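Local atomic coordinates of glutamine cyclotransferase (Zymomonas mobilis, PDB entry 3NOL), a protein that catalyses the cyclisation of N-terminal glutamine to pyroglutamate with release of ammonia, and is built as a beta-propeller that holds a calcium ion. Residues S142-L148 / L171-L177; R160-A166 / P199-V204; V100-K105 / F123-G129. All coordinates share one frame; numbering follows the deposited sequence.

Contact 1 of 3, residues S142-L148 / L171-L177; sequences SDGTPVL and LPELNEL. With CA (calcium ion), chain B.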
loop_
_atom_site.group_PDB
_atom_site.type_symbol
_atom_site.label_atom_id
_atom_site.label_comp_id
_atom_site.label_asym_id
_atom_site.label_seq_id
_atom_site.Cartn_x
_atom_site.Cartn_y
_atom_site.Cartn_z
ATOM N N SER A 142 3.707 -6.397 5.568
ATOM C CA SER A 142 4.986 -6.738 4.932
ATOM C C SER A 142 6.103 -5.915 5.604
ATOM O O SER A 142 5.827 -4.980 6.385
ATOM C CB SER A 142 4.950 -6.401 3.436
ATOM O OG SER A 142 4.698 -5.008 3.237
ATOM N N ASP A 143 7.347 -6.239 5.266
ATOM C CA ASP A 143 8.503 -5.605 5.886
ATOM C C ASP A 143 9.750 -5.595 4.994
ATOM O O ASP A 143 10.866 -5.439 5.495
ATOM C CB ASP A 143 8.817 -6.278 7.247
ATOM C CG ASP A 143 9.251 -7.738 7.110
ATOM O OD1 ASP A 143 9.397 -8.226 5.970
ATOM O OD2 ASP A 143 9.453 -8.393 8.156
ATOM N N GLY A 144 9.589 -5.790 3.690
ATOM C CA GLY A 144 10.733 -5.705 2.763
ATOM C C GLY A 144 11.434 -7.055 2.641
ATOM O O GLY A 144 12.352 -7.200 1.839
ATOM N N THR A 145 11.020 -8.014 3.476
ATOM C CA THR A 145 11.484 -9.398 3.365
ATOM C C THR A 145 10.429 -10.268 2.652
ATOM O O THR A 145 9.366 -9.772 2.287
ATOM C CB THR A 145 11.812 -10.012 4.750
ATOM O OG1 THR A 145 10.599 -10.407 5.396
ATOM C CG2 THR A 145 12.594 -9.000 5.639
ATOM N N PRO A 146 10.710 -11.566 2.440
ATOM C CA PRO A 146 9.643 -12.460 1.922
ATOM C C PRO A 146 8.508 -12.773 2.905
ATOM O O PRO A 146 7.524 -13.426 2.530
ATOM C CB PRO A 146 10.395 -13.767 1.597
ATOM C CG PRO A 146 11.814 -13.353 1.428
ATOM C CD PRO A 146 11.999 -12.281 2.512
ATOM N N VAL A 147 8.662 -12.335 4.146
ATOM C CA VAL A 147 7.768 -12.802 5.221
ATOM C C VAL A 147 6.602 -11.825 5.410
ATOM O O VAL A 147 6.831 -10.611 5.603
ATOM C CB VAL A 147 8.521 -12.972 6.540
ATOM C CG1 VAL A 147 7.541 -13.420 7.652
ATOM C CG2 VAL A 147 9.665 -13.975 6.397
ATOM N N LEU A 148 5.377 -12.352 5.343
ATOM C CA LEU A 148 4.167 -11.591 5.702
ATOM C C LEU A 148 3.623 -12.071 7.054
ATOM O O LEU A 148 3.641 -13.273 7.352
ATOM C CB LEU A 148 3.067 -11.762 4.643
ATOM C CG LEU A 148 3.325 -11.250 3.218
ATOM C CD1 LEU A 148 2.126 -11.577 2.297
ATOM C CD2 LEU A 148 3.576 -9.729 3.274
ATOM N N LEU A 171 10.673 -14.496 -2.303
ATOM C CA LEU A 171 10.560 -13.229 -3.014
ATOM C C LEU A 171 10.643 -12.086 -1.995
ATOM O O LEU A 171 9.675 -11.829 -1.249
ATOM C CB LEU A 171 9.226 -13.155 -3.783
ATOM C CG LEU A 171 8.970 -11.843 -4.550
ATOM C CD1 LEU A 171 10.031 -11.545 -5.653
ATOM C CD2 LEU A 171 7.544 -11.825 -5.140
ATOM N N PRO A 172 11.815 -11.440 -1.919
ATOM C CA PRO A 172 11.960 -10.332 -0.981
ATOM C C PRO A 172 11.479 -8.988 -1.561
ATOM O O PRO A 172 11.051 -8.909 -2.739
ATOM C CB PRO A 172 13.471 -10.291 -0.764
ATOM C CG PRO A 172 14.007 -10.601 -2.156
ATOM C CD PRO A 172 13.081 -11.710 -2.643
ATOM N N GLU A 173 11.583 -7.947 -0.726
ATOM C CA GLU A 173 11.295 -6.554 -1.072
ATOM C C GLU A 173 9.793 -6.257 -1.194
ATOM O O GLU A 173 9.403 -5.269 -1.816
ATOM C CB GLU A 173 12.057 -6.071 -2.320
ATOM C CG GLU A 173 13.561 -6.396 -2.281
ATOM C CD GLU A 173 14.233 -5.872 -1.015
ATOM O OE1 GLU A 173 13.906 -4.757 -0.577
ATOM O OE2 GLU A 173 15.092 -6.590 -0.452
ATOM N N LEU A 174 8.970 -7.104 -0.582
ATOM C CA LEU A 174 7.520 -6.830 -0.521
ATOM C C LEU A 174 7.240 -5.513 0.222
ATOM O O LEU A 174 7.697 -5.314 1.353
ATOM C CB LEU A 174 6.786 -7.988 0.170
ATOM C CG LEU A 174 7.060 -9.390 -0.417
ATOM C CD1 LEU A 174 6.232 -10.406 0.415
ATOM C CD2 LEU A 174 6.756 -9.460 -1.927
ATOM N N ASN A 175 6.481 -4.622 -0.419
ATOM C CA ASN A 175 6.280 -3.274 0.120
ATOM C C ASN A 175 4.772 -2.984 0.281
ATOM O O ASN A 175 4.101 -3.763 0.966
ATOM C CB ASN A 175 6.977 -2.243 -0.779
ATOM C CG ASN A 175 7.384 -0.977 -0.017
ATOM O OD1 ASN A 175 6.957 -0.744 1.131
ATOM N ND2 ASN A 175 8.207 -0.146 -0.662
ATOM N N GLU A 176 4.233 -1.913 -0.340
ATOM C CA GLU A 176 2.792 -1.583 -0.139
ATOM C C GLU A 176 1.894 -2.781 -0.496
ATOM O O GLU A 176 2.154 -3.496 -1.472
ATOM C CB GLU A 176 2.370 -0.294 -0.885
ATOM C CG GLU A 176 1.520 0.652 -0.058
ATOM C CD GLU A 176 0.020 0.278 -0.028
ATOM O OE1 GLU A 176 -0.533 -0.115 -1.087
ATOM O OE2 GLU A 176 -0.607 0.443 1.051
ATOM N N LEU A 177 0.868 -3.005 0.325
ATOM C CA LEU A 177 -0.013 -4.170 0.163
ATOM C C LEU A 177 -1.440 -3.724 -0.078
ATOM O O LEU A 177 -1.829 -2.624 0.354
ATOM C CB LEU A 177 -0.028 -5.021 1.432
ATOM C CG LEU A 177 1.289 -5.611 1.939
ATOM C CD1 LEU A 177 1.003 -6.512 3.147
ATOM C CD2 LEU A 177 1.948 -6.380 0.791
HETATM CA CA CA B . -2.762 -0.453 0.065
HETATM O O HOH W 1 -3.368 -0.575 2.379
#
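Ser-142 and Gly-144 hydrogen-bond to the backbone of residues 173-175, where a loop of the beta-propeller meets the short strand 174-175 near its calcium-bearing centre. The hydroxyl of Ser-142 gives its proton to the carbonyl of Asn-175, OG to O 2.7 Å, arriving 29° off the carbonyl plane; chi1 of 60° sets OG between the backbone N and carbonyl carbon, turned to that acceptor. The same OG is also hydrogen-bonded to the backbone N of Gly-131, which leaves this buried oxygen with two partners.

Gly-144, which has a positive phi, uses both its backbone polar atoms, with unequal strength. Its O accepts from Glu-173 N at 2.8 Å, the donor standing well above the carbonyl plane, whereas its own N makes only a weak bond to Leu-174 O.

Asp-143 folds the first loop internally: its OD1 takes the backbone N of Thr-145 in an Asx turn and, through its syn lone pair, Thr-145 OG1 at 2.6 Å. That hydroxyl in turn accepts from Val-147 N, an ST turn, while Asp-143 OD2 forms a salt bridge with Arg-149.

Pro-146 sits against Leu-171, its CA 3.2 Å from Leu-171 O in a CA-H...O contact; that buried carbonyl has no conventional hydrogen-bond partner. Deeper in, Leu-148 CD2 meets both Leu-174 CD1 and Leu-177 CD1, the leucines of 148 and 174 crossing at about a right angle.

At the corner formed by Glu-176 the chain reaches the metal, which Phe-48, Glu-178, Ile-230 and water 1 also bind. Both carboxylate oxygens of Glu-176 grip the calcium ion at 2.5 Å, and Leu-177 O binds it at 2.4 Å.

Contact 2 of 3, residues R160-A166 / P199-V204; sequences RTITVTA and PETGKV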
loop_
_atom_site.group_PDB
_atom_site.type_symbol
_atom_site.label_atom_id
_atom_site.label_comp_id
_atom_site.label_asym_id
_atom_site.label_seq_id
_atom_site.Cartn_x
_atom_site.Cartn_y
_atom_site.Cartn_z
ATOM N N ARG A 160 -0.322 -15.626 12.512
ATOM C CA ARG A 160 0.133 -16.459 11.383
ATOM C C ARG A 160 1.281 -15.745 10.663
ATOM O O ARG A 160 1.297 -14.517 10.548
ATOM C CB ARG A 160 -0.972 -16.746 10.367
ATOM C CG ARG A 160 -1.111 -18.238 10.034
ATOM C CD ARG A 160 -1.072 -18.623 8.535
ATOM N NE ARG A 160 -2.013 -17.882 7.712
ATOM C CZ ARG A 160 -2.200 -18.051 6.399
ATOM N NH1 ARG A 160 -1.548 -18.978 5.703
ATOM N NH2 ARG A 160 -3.077 -17.283 5.785
ATOM N N THR A 161 2.234 -16.519 10.183
ATOM C CA THR A 161 3.394 -15.959 9.499
ATOM C C THR A 161 3.640 -16.845 8.294
ATOM O O THR A 161 3.706 -18.090 8.428
ATOM C CB THR A 161 4.617 -15.931 10.450
ATOM O OG1 THR A 161 4.305 -15.162 11.622
ATOM C CG2 THR A 161 5.844 -15.353 9.783
ATOM N N ILE A 162 3.744 -16.228 7.114
ATOM C CA ILE A 162 3.984 -16.991 5.881
ATOM C C ILE A 162 5.168 -16.410 5.111
ATOM O O ILE A 162 5.482 -15.231 5.253
ATOM C CB ILE A 162 2.724 -17.071 4.966
ATOM C CG1 ILE A 162 2.367 -15.693 4.384
ATOM C CG2 ILE A 162 1.552 -17.739 5.735
ATOM C CD1 ILE A 162 1.186 -15.687 3.371
ATOM N N THR A 163 5.804 -17.257 4.303
ATOM C CA THR A 163 6.945 -16.858 3.500
ATOM C C THR A 163 6.500 -16.869 2.047
ATOM O O THR A 163 5.984 -17.887 1.541
ATOM C CB THR A 163 8.161 -17.790 3.731
ATOM O OG1 THR A 163 8.538 -17.750 5.123
ATOM C CG2 THR A 163 9.361 -17.353 2.895
ATOM N N VAL A 164 6.699 -15.740 1.382
ATOM C CA VAL A 164 6.225 -15.585 0.005
ATOM C C VAL A 164 7.250 -16.121 -0.982
ATOM O O VAL A 164 8.448 -15.838 -0.857
ATOM C CB VAL A 164 5.815 -14.119 -0.324
ATOM C CG1 VAL A 164 5.384 -13.997 -1.779
ATOM C CG2 VAL A 164 4.687 -13.660 0.632
ATOM N N THR A 165 6.756 -16.884 -1.958
ATOM C CA THR A 165 7.629 -17.504 -2.961
ATOM C C THR A 165 7.091 -17.291 -4.373
ATOM O O THR A 165 5.872 -17.251 -4.583
ATOM C CB THR A 165 7.862 -19.022 -2.710
ATOM O OG1 THR A 165 6.623 -19.741 -2.825
ATOM C CG2 THR A 165 8.526 -19.279 -1.317
ATOM N N ALA A 166 8.010 -17.123 -5.320
ATOM C CA ALA A 166 7.658 -17.093 -6.741
ATOM C C ALA A 166 8.561 -18.112 -7.415
ATOM O O ALA A 166 9.790 -18.078 -7.211
ATOM C CB ALA A 166 7.864 -15.690 -7.329
ATOM N N PRO A 199 -3.154 -16.267 -0.248
ATOM C CA PRO A 199 -2.967 -16.132 1.201
ATOM C C PRO A 199 -2.867 -17.478 1.961
ATOM O O PRO A 199 -2.411 -17.470 3.096
ATOM C CB PRO A 199 -4.199 -15.336 1.653
ATOM C CG PRO A 199 -5.258 -15.679 0.631
ATOM C CD PRO A 199 -4.484 -15.797 -0.686
ATOM N N GLU A 200 -3.306 -18.589 1.341
ATOM C CA GLU A 200 -3.255 -19.940 1.939
ATOM C C GLU A 200 -1.852 -20.532 1.912
ATOM O O GLU A 200 -1.495 -21.340 2.776
ATOM C CB GLU A 200 -4.235 -20.912 1.240
ATOM C CG GLU A 200 -5.733 -20.577 1.484
ATOM C CD GLU A 200 -6.745 -21.607 0.925
ATOM O OE1 GLU A 200 -7.978 -21.367 1.079
ATOM O OE2 GLU A 200 -6.345 -22.645 0.349
ATOM N N THR A 201 -1.055 -20.125 0.925
ATOM C CA THR A 201 0.223 -20.788 0.672
ATOM C C THR A 201 1.421 -19.847 0.606
ATOM O O THR A 201 2.561 -20.311 0.675
ATOM C CB THR A 201 0.203 -21.525 -0.679
ATOM O OG1 THR A 201 0.036 -20.560 -1.717
ATOM C CG2 THR A 201 -0.920 -22.587 -0.747
ATOM N N GLY A 202 1.176 -18.554 0.400
ATOM C CA GLY A 202 2.254 -17.582 0.192
ATOM C C GLY A 202 2.815 -17.584 -1.238
ATOM O O GLY A 202 3.671 -16.777 -1.569
ATOM N N LYS A 203 2.324 -18.487 -2.087
ATOM C CA LYS A 203 2.787 -18.561 -3.472
ATOM C C LYS A 203 2.238 -17.435 -4.348
ATOM O O LYS A 203 1.046 -17.087 -4.289
ATOM C CB LYS A 203 2.422 -19.928 -4.099
ATOM C CG LYS A 203 3.061 -21.112 -3.394
ATOM C CD LYS A 203 2.630 -22.433 -4.061
ATOM C CE LYS A 203 3.043 -23.637 -3.233
ATOM N NZ LYS A 203 4.512 -23.861 -3.359
ATOM N N VAL A 204 3.120 -16.854 -5.154
ATOM C CA VAL A 204 2.706 -15.887 -6.163
ATOM C C VAL A 204 1.925 -16.645 -7.260
ATOM O O VAL A 204 2.423 -17.607 -7.836
ATOM C CB VAL A 204 3.926 -15.118 -6.739
ATOM C CG1 VAL A 204 3.544 -14.312 -7.964
ATOM C CG2 VAL A 204 4.578 -14.225 -5.638
HETATM O O HOH W 2 0.099 -21.220 5.671
HETATM O O HOH W 3 5.178 -19.620 -0.428
HETATM O O HOH W 4 6.979 -22.783 -2.567
#
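The guanidinium of Arg-160 presents its edge to Pro-199, with the carbonyl O of Pro-199 lying near its plane. NH2 carries the better bond, 2.8 Å to Pro-199 O, and comes from above the carbonyl plane, while NH1 adds a weak one to the same oxygen. Water 2 lies in plane at another part of the edge, accepting from NH1 and giving a weak bond to Glu-200 O. Bends at chi2 and chi3 turn the arginine chain toward Pro-199; Arg-160 also makes a cation-pi contact with Phe-150.

Farther along, the loop meets the end of strand 158-166 in a single beta bridge between Thr-165 and Lys-203. Thr-165 N donates to Gly-202 O at 3.1 Å, and Val-204 N donates to Thr-165 O at 2.8 Å. Gly-202 has a positive phi of 80°, and its CA lies 3.9 Å from Ile-162 CD1.

Water 3 fastens the outer side, giving protons to Thr-163 O and Thr-201 O and accepting from Thr-165 OG1. Water 4 continues the chain from that hydroxyl to NZ of Lys-203, a side chain whose aliphatic part runs beside Thr-165. Thr-201 OG1 accepts from Lys-203 N, an ST turn that shapes the loop. On the inner side Val-204 CG2 touches both Val-164 CG1 at 3.9 Å and Ala-166 CB at 4.0 Å.

In the propeller this contact joins two sheets: strand 158-166, paired with strand 147-151, meets the turn linking strands 193-197 and 204-209, and Val-164 packs on Ile-197 and Val-204 on Val-195 of strand 193-197.

Contact 3 of 3, residues V100-K105 / F123-G129; sequences VGLTWK and FNYDGEG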
loop_
_atom_site.group_PDB
_atom_site.type_symbol
_atom_site.label_atom_id
_atom_site.label_comp_id
_atom_site.label_asym_id
_atom_site.label_seq_id
_atom_site.Cartn_x
_atom_site.Cartn_y
_atom_site.Cartn_z
ATOM N N VAL A 100 -4.698 2.123 11.239
ATOM C CA VAL A 100 -3.511 1.576 11.885
ATOM C C VAL A 100 -2.317 1.890 10.975
ATOM O O VAL A 100 -2.422 1.813 9.734
ATOM C CB VAL A 100 -3.628 0.046 12.087
ATOM C CG1 VAL A 100 -2.390 -0.486 12.803
ATOM C CG2 VAL A 100 -4.938 -0.324 12.842
ATOM N N GLY A 101 -1.213 2.291 11.582
ATOM C CA GLY A 101 -0.037 2.731 10.833
ATOM C C GLY A 101 1.241 2.086 11.369
ATOM O O GLY A 101 1.380 1.876 12.588
ATOM N N LEU A 102 2.169 1.798 10.450
ATOM C CA LEU A 102 3.523 1.339 10.760
ATOM C C LEU A 102 4.537 2.489 10.706
ATOM O O LEU A 102 4.206 3.600 10.281
ATOM C CB LEU A 102 3.926 0.248 9.761
ATOM C CG LEU A 102 2.914 -0.920 9.649
ATOM C CD1 LEU A 102 3.409 -1.910 8.593
ATOM C CD2 LEU A 102 2.659 -1.582 11.033
ATOM N N THR A 103 5.761 2.219 11.154
ATOM C CA THR A 103 6.843 3.230 11.094
ATOM C C THR A 103 8.090 2.651 10.419
ATOM O O THR A 103 8.224 1.430 10.294
ATOM C CB THR A 103 7.245 3.775 12.479
ATOM O OG1 THR A 103 7.677 2.687 13.286
ATOM C CG2 THR A 103 6.048 4.519 13.178
ATOM N N TRP A 104 8.995 3.547 10.020
ATOM C CA TRP A 104 10.170 3.206 9.222
ATOM C C TRP A 104 11.189 2.410 10.053
ATOM O O TRP A 104 11.510 1.271 9.718
ATOM C CB TRP A 104 10.801 4.488 8.664
ATOM C CG TRP A 104 11.867 4.261 7.618
ATOM C CD1 TRP A 104 11.869 3.321 6.630
ATOM C CD2 TRP A 104 13.066 5.027 7.450
ATOM N NE1 TRP A 104 13.003 3.449 5.855
ATOM C CE2 TRP A 104 13.752 4.490 6.339
ATOM C CE3 TRP A 104 13.624 6.116 8.135
ATOM C CZ2 TRP A 104 14.970 5.001 5.896
ATOM C CZ3 TRP A 104 14.844 6.630 7.688
ATOM C CH2 TRP A 104 15.499 6.065 6.581
ATOM N N LYS A 105 11.649 3.010 11.148
ATOM C CA LYS A 105 12.711 2.431 11.969
ATOM C C LYS A 105 12.393 2.373 13.475
ATOM O O LYS A 105 13.253 1.992 14.279
ATOM C CB LYS A 105 13.997 3.231 11.757
ATOM C CG LYS A 105 14.547 3.195 10.341
ATOM C CD LYS A 105 14.615 1.775 9.784
ATOM C CE LYS A 105 15.967 1.507 9.153
ATOM N NZ LYS A 105 16.446 2.654 8.361
ATOM N N PHE A 123 1.625 0.637 19.562
ATOM C CA PHE A 123 1.912 -0.770 19.793
ATOM C C PHE A 123 3.285 -1.118 19.236
ATOM O O PHE A 123 3.721 -0.511 18.246
ATOM C CB PHE A 123 0.818 -1.665 19.179
ATOM C CG PHE A 123 0.741 -1.618 17.666
ATOM C CD1 PHE A 123 1.339 -2.632 16.892
ATOM C CD2 PHE A 123 0.093 -0.556 17.012
ATOM C CE1 PHE A 123 1.258 -2.595 15.490
ATOM C CE2 PHE A 123 -0.005 -0.515 15.603
ATOM C CZ PHE A 123 0.591 -1.532 14.848
ATOM N N ASN A 124 3.951 -2.082 19.866
ATOM C CA ASN A 124 5.253 -2.539 19.373
ATOM C C ASN A 124 5.100 -3.717 18.418
ATOM O O ASN A 124 4.137 -4.483 18.497
ATOM C CB ASN A 124 6.202 -2.915 20.519
ATOM C CG ASN A 124 6.644 -1.718 21.328
ATOM O OD1 ASN A 124 6.631 -0.569 20.851
ATOM N ND2 ASN A 124 7.025 -1.971 22.575
ATOM N N TYR A 125 6.048 -3.841 17.504
ATOM C CA TYR A 125 6.142 -5.034 16.674
ATOM C C TYR A 125 7.610 -5.398 16.427
ATOM O O TYR A 125 8.531 -4.592 16.652
ATOM C CB TYR A 125 5.355 -4.872 15.351
ATOM C CG TYR A 125 5.748 -3.660 14.515
ATOM C CD1 TYR A 125 4.915 -2.548 14.431
ATOM C CD2 TYR A 125 6.962 -3.634 13.802
ATOM C CE1 TYR A 125 5.270 -1.443 13.667
ATOM C CE2 TYR A 125 7.333 -2.520 13.032
ATOM C CZ TYR A 125 6.481 -1.427 12.972
ATOM O OH TYR A 125 6.830 -0.316 12.211
ATOM N N ASP A 126 7.798 -6.610 15.930
ATOM C CA ASP A 126 9.101 -7.172 15.635
ATOM C C ASP A 126 9.656 -6.620 14.303
ATOM O O ASP A 126 8.924 -6.464 13.313
ATOM C CB ASP A 126 8.972 -8.692 15.594
ATOM C CG ASP A 126 10.305 -9.389 15.493
ATOM O OD1 ASP A 126 11.222 -9.015 16.265
ATOM O OD2 ASP A 126 10.409 -10.324 14.659
ATOM N N GLY A 127 10.947 -6.303 14.300
ATOM C CA GLY A 127 11.617 -5.889 13.060
ATOM C C GLY A 127 11.083 -4.603 12.447
ATOM O O GLY A 127 10.832 -3.613 13.158
ATOM N N GLU A 128 10.900 -4.623 11.123
ATOM C CA GLU A 128 10.463 -3.438 10.370
ATOM C C GLU A 128 9.010 -3.587 9.919
ATOM O O GLU A 128 8.426 -4.662 10.038
ATOM C CB GLU A 128 11.360 -3.182 9.155
ATOM C CG GLU A 128 12.773 -2.729 9.564
ATOM C CD GLU A 128 13.600 -2.175 8.410
ATOM O OE1 GLU A 128 13.223 -2.344 7.220
ATOM O OE2 GLU A 128 14.638 -1.531 8.705
ATOM N N GLY A 129 8.436 -2.470 9.476
ATOM C CA GLY A 129 7.061 -2.425 9.014
ATOM C C GLY A 129 7.027 -1.588 7.745
ATOM O O GLY A 129 7.388 -0.394 7.750
HETATM O O HOH W 5 10.045 -0.017 7.981
#
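Leu-102 fills the hollow between Tyr-125 and Gly-129, its two methyls going to different walls. CD2 reaches Tyr-125 CE1 at 3.7 Å, and CD1 rests 3.7 Å from Gly-129 CA, lying against the bare backbone of a residue with no side chain, where the leucine comes close to the main chain.

The tyrosine ring crosses Leu-102 obliquely and brings its hydroxyl to the strand backbone: Thr-103 N donates to Tyr-125 OH at 2.9 Å, a nearly straight bond of 165°, from near the ring plane. Next to it Phe-123, with chi1 of 66° carrying its ring inward, receives Val-100 CG1 at 3.7 Å from CE2, the two side chains at about a right angle.

At the outer end Lys-105 and Glu-128 lie alongside, Lys-105 CE 3.3 Å from Glu-128 OE2, but NZ stays beyond salt-bridge distance; the other carboxylate oxygen, OE1, is hydrogen-bonded to Trp-130 NE1.

Strand 98-103 here packs against the loop that leaves strand 119-124, one of the two outermost strands of the same four-stranded propeller sheet. On the side of the next sheet, Val-100 and Leu-102 pack on Leu-132 of strand 132-134, and Leu-102 and Tyr-125 on Met-141 of strand 139-141.

In the fold
Along the chain contact 3 closes first; contacts 1 and 2 then interleave, their segments alternating. Contacts 1 and 2 are neighbours, centres 11 Å apart, sharing the sheet in which strands 147-151 and 158-166 pair: Leu-148 N lies 2.9 Å from Ile-162 O, a probable hydrogen bond. Contact 1 lies nearer the chain centre and reaches the calcium ion, contact 2 nearer the periphery. Contact 3, centred 13 Å from contact 1, touches contact 1 where Glu-128 O meets Asp-143 CB; contacts 2 and 3 do not touch. Contacts 1 and 2 join two successive sheets of the propeller, from its rim to its metal-binding centre, and contact 3, in the sheet before them, abuts contact 1.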